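Local coordinates for periplasmic solute binding protein (Pectobacterium atrosepticum, PDB 4RY1) that probably binds a sugar in the periplasm and delivers it to an ABC-type transporter, at residues G153-A165 with E242-Y256. Sequence-based numbering, arbitrary orientation.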
ATOM      1  N   GLY A 153       3.062  21.845  21.439  1.00 25.42           N
ATOM      2  CA  GLY A 153       1.791  21.657  22.099  1.00 23.74           C
ATOM      3  C   GLY A 153       1.230  20.271  21.872  1.00 22.47           C
ATOM      4  O   GLY A 153       1.636  19.547  20.974  1.00 21.77           O
ATOM      5  N   ASP A 154       0.253  19.927  22.700  1.00 22.54           N
ATOM      6  CA  ASP A 154      -0.398  18.617  22.695  1.00 22.75           C
ATOM      7  C   ASP A 154      -1.064  18.239  21.348  1.00 21.17           C
ATOM      8  O   ASP A 154      -1.304  17.066  21.085  1.00 20.76           O
ATOM      9  CB  ASP A 154      -1.422  18.586  23.827  1.00 33.10           C
ATOM     10  CG  ASP A 154      -1.891  17.204  24.136  1.00 34.89           C
ATOM     11  OD1 ASP A 154      -1.019  16.300  24.249  1.00 37.69           O
ATOM     12  OD2 ASP A 154      -3.083  17.029  24.300  1.00 61.08           O
ATOM     13  N   SER A 155      -1.370  19.228  20.508  1.00 18.14           N
ATOM     14  CA  SER A 155      -1.973  18.955  19.179  1.00 17.98           C
ATOM     15  C   SER A 155      -0.997  18.382  18.155  1.00 21.08           C
ATOM     16  O   SER A 155      -1.423  17.849  17.135  1.00 18.58           O
ATOM     17  CB  SER A 155      -2.570  20.227  18.581  1.00 21.53           C
ATOM     18  OG  SER A 155      -3.748  20.602  19.253  1.00 22.85           O
ATOM     19  N   TYR A 156       0.303  18.553  18.413  1.00 18.44           N
ATOM     20  CA  TYR A 156       1.366  18.231  17.456  1.00 16.69           C
ATOM     21  C   TYR A 156       2.020  16.889  17.694  1.00 17.65           C
ATOM     22  O   TYR A 156       2.435  16.585  18.806  1.00 19.73           O
ATOM     23  CB  TYR A 156       2.433  19.322  17.510  1.00 19.79           C
ATOM     24  CG  TYR A 156       1.916  20.607  16.896  1.00 21.99           C
ATOM     25  CD1 TYR A 156       1.182  21.527  17.642  1.00 22.80           C
ATOM     26  CD2 TYR A 156       2.122  20.876  15.552  1.00 25.61           C
ATOM     27  CE1 TYR A 156       0.686  22.694  17.059  1.00 27.99           C
ATOM     28  CE2 TYR A 156       1.629  22.019  14.959  1.00 27.61           C
ATOM     29  CZ  TYR A 156       0.914  22.932  15.713  1.00 30.67           C
ATOM     30  OH  TYR A 156       0.437  24.080  15.114  1.00 36.23           O
ATOM     31  N   TYR A 157       2.157  16.118  16.612  1.00 16.55           N
ATOM     32  CA  TYR A 157       2.692  14.758  16.686  1.00 16.73           C
ATOM     33  C   TYR A 157       3.664  14.506  15.540  1.00 18.29           C
ATOM     34  O   TYR A 157       3.407  14.932  14.412  1.00 17.19           O
ATOM     35  CB  TYR A 157       1.576  13.714  16.567  1.00 15.55           C
ATOM     36  CG  TYR A 157       0.521  13.742  17.655  1.00 14.36           C
ATOM     37  CD1 TYR A 157      -0.530  14.643  17.600  1.00 17.20           C
ATOM     38  CD2 TYR A 157       0.570  12.863  18.724  1.00 16.07           C
ATOM     39  CE1 TYR A 157      -1.513  14.664  18.582  1.00 16.48           C
ATOM     40  CE2 TYR A 157      -0.407  12.869  19.720  1.00 17.79           C
ATOM     41  CZ  TYR A 157      -1.444  13.779  19.642  1.00 18.28           C
ATOM     42  OH  TYR A 157      -2.411  13.754  20.605  1.00 19.30           O
ATOM     43  N   PRO A 158       4.741  13.761  15.816  1.00 16.50           N
ATOM     44  CA  PRO A 158       5.662  13.322  14.758  1.00 16.54           C
ATOM     45  C   PRO A 158       5.009  12.591  13.589  1.00 15.52           C
ATOM     46  O   PRO A 158       5.444  12.727  12.435  1.00 17.46           O
ATOM     47  CB  PRO A 158       6.595  12.356  15.510  1.00 16.84           C
ATOM     48  CG  PRO A 158       6.665  12.941  16.876  1.00 18.10           C
ATOM     49  CD  PRO A 158       5.282  13.444  17.159  1.00 16.94           C
ATOM     50  N   LEU A 159       3.984  11.816  13.914  1.00 14.50           N
ATOM     51  CA  LEU A 159       3.424  10.815  13.007  1.00 14.15           C
ATOM     52  C   LEU A 159       1.921  10.651  13.224  1.00 15.12           C
ATOM     53  O   LEU A 159       1.461  10.596  14.367  1.00 16.60           O
ATOM     54  CB  LEU A 159       4.146   9.490  13.283  1.00 16.11           C
ATOM     55  CG  LEU A 159       3.815   8.238  12.483  1.00 16.67           C
ATOM     56  CD1 LEU A 159       4.094   8.491  11.019  1.00 17.68           C
ATOM     57  CD2 LEU A 159       4.577   7.019  13.006  1.00 15.90           C
ATOM     58  N   GLY A 160       1.165  10.565  12.125  1.00 13.96           N
ATOM     59  CA  GLY A 160      -0.256  10.233  12.183  1.00 14.56           C
ATOM     60  C   GLY A 160      -0.500   8.773  11.856  1.00 12.86           C
ATOM     61  O   GLY A 160       0.414   7.959  11.729  1.00 13.83           O
ATOM     62  N   VAL A 161      -1.782   8.452  11.771  1.00 13.35           N
ATOM     63  CA  VAL A 161      -2.271   7.132  11.478  1.00 13.98           C
ATOM     64  C   VAL A 161      -3.137   7.321  10.245  1.00 13.58           C
ATOM     65  O   VAL A 161      -4.125   8.050  10.281  1.00 13.96           O
ATOM     66  CB  VAL A 161      -3.080   6.567  12.653  1.00 13.99           C
ATOM     67  CG1 VAL A 161      -3.658   5.197  12.338  1.00 15.11           C
ATOM     68  CG2 VAL A 161      -2.197   6.473  13.904  1.00 14.25           C
ATOM     69  N   ALA A 162      -2.719   6.702   9.144  1.00 12.87           N
ATOM     70  CA  ALA A 162      -3.168   7.059   7.803  1.00 13.46           C
ATOM     71  C   ALA A 162      -4.668   6.886   7.549  1.00 13.07           C
ATOM     72  O   ALA A 162      -5.243   7.618   6.736  1.00 13.81           O
ATOM     73  CB  ALA A 162      -2.365   6.260   6.790  1.00 15.36           C
ATOM     74  N   GLN A 163      -5.279   5.917   8.215  1.00 12.75           N
ATOM     75  CA  GLN A 163      -6.726   5.672   8.098  1.00 13.18           C
ATOM     76  C   GLN A 163      -7.414   5.756   9.465  1.00 14.10           C
ATOM     77  O   GLN A 163      -8.515   5.244   9.656  1.00 14.77           O
ATOM     78  CB  GLN A 163      -6.977   4.345   7.373  1.00 14.89           C
ATOM     79  CG  GLN A 163      -6.510   4.375   5.917  1.00 19.32           C
ATOM     80  CD  GLN A 163      -6.806   3.117   5.127  1.00 27.29           C
ATOM     81  OE1 GLN A 163      -7.865   2.521   5.261  1.00 39.80           O
ATOM     82  NE2 GLN A 163      -5.878   2.734   4.256  1.00 40.08           N
ATOM     83  N   GLY A 164      -6.759   6.446  10.399  1.00 12.60           N
ATOM     84  CA  GLY A 164      -7.402   6.862  11.657  1.00 14.56           C
ATOM     85  C   GLY A 164      -7.896   5.689  12.483  1.00 15.31           C
ATOM     86  O   GLY A 164      -7.139   4.769  12.796  1.00 15.34           O
ATOM     87  N   ALA A 165      -9.183   5.739  12.824  1.00 14.55           N
ATOM     88  CA  ALA A 165      -9.855   4.695  13.611  1.00 15.33           C
ATOM     89  C   ALA A 165     -10.549   3.652  12.733  1.00 15.75           C
ATOM     90  O   ALA A 165     -11.132   2.710  13.245  1.00 18.50           O
ATOM     91  CB  ALA A 165     -10.843   5.309  14.578  1.00 18.30           C
ATOM     92  N   GLU A 242      -0.231  19.651  11.921  1.00 17.61           N
ATOM     93  CA  GLU A 242      -0.209  19.144  13.304  1.00 19.72           C
ATOM     94  C   GLU A 242       0.251  17.680  13.369  1.00 17.26           C
ATOM     95  O   GLU A 242       0.954  17.260  14.287  1.00 18.00           O
ATOM     96  CB  GLU A 242      -1.582  19.283  13.959  1.00 17.91           C
ATOM     97  CG  GLU A 242      -1.886  20.723  14.353  1.00 20.23           C
ATOM     98  CD  GLU A 242      -3.322  20.987  14.722  1.00 24.90           C
ATOM     99  OE1 GLU A 242      -4.119  20.037  14.804  1.00 22.58           O
ATOM    100  OE2 GLU A 242      -3.634  22.181  14.934  1.00 25.64           O
ATOM    101  N   LEU A 243      -0.225  16.891  12.419  1.00 15.42           N
ATOM    102  CA  LEU A 243       0.295  15.532  12.209  1.00 14.96           C
ATOM    103  C   LEU A 243       1.416  15.626  11.194  1.00 16.51           C
ATOM    104  O   LEU A 243       1.187  15.893  10.012  1.00 17.25           O
ATOM    105  CB  LEU A 243      -0.804  14.594  11.719  1.00 15.46           C
ATOM    106  CG  LEU A 243      -2.073  14.488  12.571  1.00 15.54           C
ATOM    107  CD1 LEU A 243      -3.106  13.615  11.887  1.00 17.67           C
ATOM    108  CD2 LEU A 243      -1.735  13.958  13.952  1.00 17.05           C
ATOM    109  N   ALA A 244       2.629  15.409  11.677  1.00 15.25           N
ATOM    110  CA  ALA A 244       3.822  15.806  10.941  1.00 14.77           C
ATOM    111  C   ALA A 244       4.488  14.675  10.151  1.00 16.18           C
ATOM    112  O   ALA A 244       5.601  14.820   9.658  1.00 16.54           O
ATOM    113  CB  ALA A 244       4.824  16.452  11.871  1.00 17.39           C
ATOM    114  N   GLY A 245       3.792  13.565   9.999  1.00 14.57           N
ATOM    115  CA  GLY A 245       4.343  12.427   9.292  1.00 16.54           C
ATOM    116  C   GLY A 245       3.261  11.430   8.973  1.00 14.36           C
ATOM    117  O   GLY A 245       2.258  11.356   9.673  1.00 14.69           O
ATOM    118  N   MET A 246       3.523  10.626   7.948  1.00 13.72           N
ATOM    119  CA  MET A 246       2.741   9.427   7.659  1.00 12.95           C
ATOM    120  C   MET A 246       3.671   8.344   7.130  1.00 12.62           C
ATOM    121  O   MET A 246       4.638   8.637   6.426  1.00 14.04           O
ATOM    122  CB  MET A 246       1.641   9.706   6.620  1.00 13.79           C
ATOM    123  CG  MET A 246       0.467  10.511   7.140  1.00 16.33           C
ATOM    124  SD  MET A 246      -0.667   9.726   8.334  1.00 10.30           S
ATOM    125  CE  MET A 246      -1.534  11.252   8.807  1.00 33.94           C
ATOM    126  N   TYR A 247       3.347   7.102   7.463  1.00 12.71           N
ATOM    127  CA  TYR A 247       4.059   5.920   6.981  1.00 12.71           C
ATOM    128  C   TYR A 247       3.225   5.322   5.859  1.00 13.31           C
ATOM    129  O   TYR A 247       2.383   4.467   6.088  1.00 13.31           O
ATOM    130  CB  TYR A 247       4.256   4.919   8.129  1.00 14.40           C
ATOM    131  CG  TYR A 247       5.001   3.651   7.830  1.00 13.76           C
ATOM    132  CD1 TYR A 247       6.328   3.663   7.419  1.00 14.15           C
ATOM    133  CD2 TYR A 247       4.403   2.415   8.044  1.00 14.20           C
ATOM    134  CE1 TYR A 247       7.021   2.476   7.208  1.00 15.05           C
ATOM    135  CE2 TYR A 247       5.096   1.232   7.838  1.00 13.80           C
ATOM    136  CZ  TYR A 247       6.406   1.266   7.432  1.00 13.64           C
ATOM    137  OH  TYR A 247       7.066   0.061   7.231  1.00 17.57           O
ATOM    138  N   LEU A 248       3.482   5.774   4.640  1.00 13.03           N
ATOM    139  CA  LEU A 248       2.617   5.476   3.490  1.00 12.17           C
ATOM    140  C   LEU A 248       3.289   4.545   2.518  1.00 12.11           C
ATOM    141  O   LEU A 248       4.507   4.582   2.352  1.00 12.99           O
ATOM    142  CB  LEU A 248       2.311   6.761   2.719  1.00 13.01           C
ATOM    143  CG  LEU A 248       1.575   7.838   3.489  1.00 12.39           C
ATOM    144  CD1 LEU A 248       1.474   9.105   2.643  1.00 15.47           C
ATOM    145  CD2 LEU A 248       0.207   7.361   3.953  1.00 13.80           C
ATOM    146  N   TRP A 249       2.486   3.779   1.780  1.00 11.99           N
ATOM    147  CA  TRP A 249       2.979   3.234   0.514  1.00 12.20           C
ATOM    148  C   TRP A 249       3.337   4.434  -0.375  1.00 12.11           C
ATOM    149  O   TRP A 249       2.561   5.396  -0.449  1.00 12.19           O
ATOM    150  CB  TRP A 249       1.923   2.389  -0.186  1.00 12.86           C
ATOM    151  CG  TRP A 249       1.551   1.137   0.509  1.00 12.54           C
ATOM    152  CD1 TRP A 249       0.331   0.825   1.043  1.00 14.58           C
ATOM    153  CD2 TRP A 249       2.393  -0.008   0.728  1.00 13.14           C
ATOM    154  NE1 TRP A 249       0.376  -0.440   1.571  1.00 15.16           N
ATOM    155  CE2 TRP A 249       1.624  -0.964   1.395  1.00 13.17           C
ATOM    156  CE3 TRP A 249       3.729  -0.320   0.406  1.00 13.88           C
ATOM    157  CZ2 TRP A 249       2.144  -2.210   1.774  1.00 15.08           C
ATOM    158  CZ3 TRP A 249       4.242  -1.554   0.778  1.00 14.89           C
ATOM    159  CH2 TRP A 249       3.447  -2.485   1.449  1.00 14.63           C
ATOM    160  N   ASP A 250       4.449   4.383  -1.108  1.00 12.35           N
ATOM    161  CA  ASP A 250       4.765   5.546  -1.961  1.00 13.33           C
ATOM    162  C   ASP A 250       3.678   5.799  -3.023  1.00 12.70           C
ATOM    163  O   ASP A 250       3.502   6.926  -3.477  1.00 14.18           O
ATOM    164  CB  ASP A 250       6.206   5.559  -2.519  1.00 14.94           C
ATOM    165  CG  ASP A 250       6.585   4.301  -3.263  1.00 14.02           C
ATOM    166  OD1 ASP A 250       5.887   3.970  -4.249  1.00 14.77           O
ATOM    167  OD2 ASP A 250       7.605   3.661  -2.894  1.00 15.57           O
ATOM    168  N   SER A 251       2.910   4.754  -3.355  1.00 12.74           N
ATOM    169  CA  SER A 251       1.773   4.864  -4.290  1.00 13.47           C
ATOM    170  C   SER A 251       0.597   5.682  -3.723  1.00 14.41           C
ATOM    171  O   SER A 251      -0.336   6.020  -4.454  1.00 15.45           O
ATOM    172  CB  SER A 251       1.297   3.458  -4.668  1.00 16.50           C
ATOM    173  OG  SER A 251       0.856   2.762  -3.528  1.00 19.86           O
ATOM    174  N   ALA A 252       0.647   6.001  -2.433  1.00 13.33           N
ATOM    175  CA  ALA A 252      -0.378   6.830  -1.780  1.00 13.45           C
ATOM    176  C   ALA A 252       0.037   8.287  -1.601  1.00 13.75           C
ATOM    177  O   ALA A 252      -0.740   9.113  -1.140  1.00 13.04           O
ATOM    178  CB  ALA A 252      -0.704   6.254  -0.410  1.00 14.00           C
ATOM    179  N   ILE A 253       1.285   8.594  -1.914  1.00 12.34           N
ATOM    180  CA  ILE A 253       1.788   9.957  -1.710  1.00 12.20           C
ATOM    181  C   ILE A 253       0.934  11.009  -2.416  1.00 14.59           C
ATOM    182  O   ILE A 253       0.616  12.024  -1.815  1.00 15.77           O
ATOM    183  CB  ILE A 253       3.270  10.054  -2.131  1.00 12.27           C
ATOM    184  CG1 ILE A 253       4.139   9.299  -1.112  1.00 13.67           C
ATOM    185  CG2 ILE A 253       3.704  11.508  -2.295  1.00 15.65           C
ATOM    186  CD1 ILE A 253       5.569   9.076  -1.573  1.00 14.06           C
ATOM    187  N   TYR A 254       0.541  10.757  -3.666  1.00 13.55           N
ATOM    188  CA  TYR A 254      -0.249  11.748  -4.417  1.00 16.98           C
ATOM    189  C   TYR A 254      -1.568  12.016  -3.692  1.00 17.16           C
ATOM    190  O   TYR A 254      -1.984  13.153  -3.530  1.00 18.65           O
ATOM    191  CB  TYR A 254      -0.500  11.296  -5.864  1.00 15.48           C
ATOM    192  CG  TYR A 254       0.589  11.662  -6.843  1.00 14.71           C
ATOM    193  CD1 TYR A 254       1.918  11.758  -6.447  1.00 20.76           C
ATOM    194  CD2 TYR A 254       0.288  11.897  -8.163  1.00 18.36           C
ATOM    195  CE1 TYR A 254       2.912  12.101  -7.348  1.00 19.17           C
ATOM    196  CE2 TYR A 254       1.277  12.233  -9.068  1.00 17.72           C
ATOM    197  CZ  TYR A 254       2.593  12.335  -8.648  1.00 14.98           C
ATOM    198  OH  TYR A 254       3.603  12.703  -9.527  1.00 17.52           O
ATOM    199  N   THR A 255      -2.207  10.951  -3.228  1.00 16.27           N
ATOM    200  CA  THR A 255      -3.454  11.085  -2.472  1.00 17.92           C
ATOM    201  C   THR A 255      -3.287  11.935  -1.212  1.00 17.01           C
ATOM    202  O   THR A 255      -4.106  12.814  -0.907  1.00 18.82           O
ATOM    203  CB  THR A 255      -4.017   9.710  -2.098  1.00 19.87           C
ATOM    204  OG1 THR A 255      -4.254   8.955  -3.294  1.00 21.43           O
ATOM    205  CG2 THR A 255      -5.300   9.855  -1.292  1.00 22.29           C
ATOM    206  N   TYR A 256      -2.245  11.648  -0.433  1.00 17.25           N
ATOM    207  CA  TYR A 256      -2.012  12.418   0.807  1.00 18.63           C
ATOM    208  C   TYR A 256      -1.506  13.836   0.569  1.00 17.28           C
ATOM    209  O   TYR A 256      -1.664  14.716   1.419  1.00 21.69           O
ATOM    210  CB  TYR A 256      -1.120  11.651   1.811  1.00 19.61           C
ATOM    211  CG  TYR A 256      -1.943  10.595   2.513  1.00 15.87           C
ATOM    212  CD1 TYR A 256      -2.352   9.468   1.834  1.00 16.55           C
ATOM    213  CD2 TYR A 256      -2.380  10.765   3.833  1.00 17.26           C
ATOM    214  CE1 TYR A 256      -3.148   8.509   2.431  1.00 17.01           C
ATOM    215  CE2 TYR A 256      -3.194   9.812   4.445  1.00 16.34           C
ATOM    216  CZ  TYR A 256      -3.562   8.677   3.742  1.00 17.89           C
ATOM    217  OH  TYR A 256      -4.393   7.704   4.267  1.00 18.74           O
TER
HETATM  218  O   HOH W   1      -3.970  17.749  16.273  1.00 18.63           O
HETATM  219  O   HOH W   2      -4.978  22.442  17.380  1.00 35.97           O
HETATM  220  O   HOH W   3       1.277   6.628   9.370  1.00 16.34           O
HETATM  221  O   HOH W   4      -3.613   4.990   3.588  1.00 33.45           O
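The Y156 ring takes the E242 side chain over one face: CG sits 4.0 Å from the ring centroid, a CH-pi contact, while the carboxylate plane is turned 69° from the ring. G153 O lies in plane at the edge of the same ring. On the Y256 ring, L248 CD2 rests over the centre of one face, and A162 O and A252 O meet its edge. The Y256 hydroxyl donates to A162 O over a short 2.6 Å, approaching from above the carbonyl plane. Between these rings the chains run side by side in the parallel sense. Y157 forms a single beta bridge with L243, its N giving to E242 O at 2.9 Å and its O taking A244 N. The loop after helix 138-152 thus follows the chain leading into strand 245-249 and reaches its first residue, G160 N bonding G245 O at 2.8 Å; a water between G160 O and Y247 N continues this edge. The strand's other edge pairs with strand 107-123 in the mixed sheet of this periplasmic-binding-protein fold. Bent at chi2 (-70°), M246 swings its sulfur back to G160 and A162, SD lying 3.7 Å from A162 CA. Two waters tie the E242 carboxylate to S155, through O and OG.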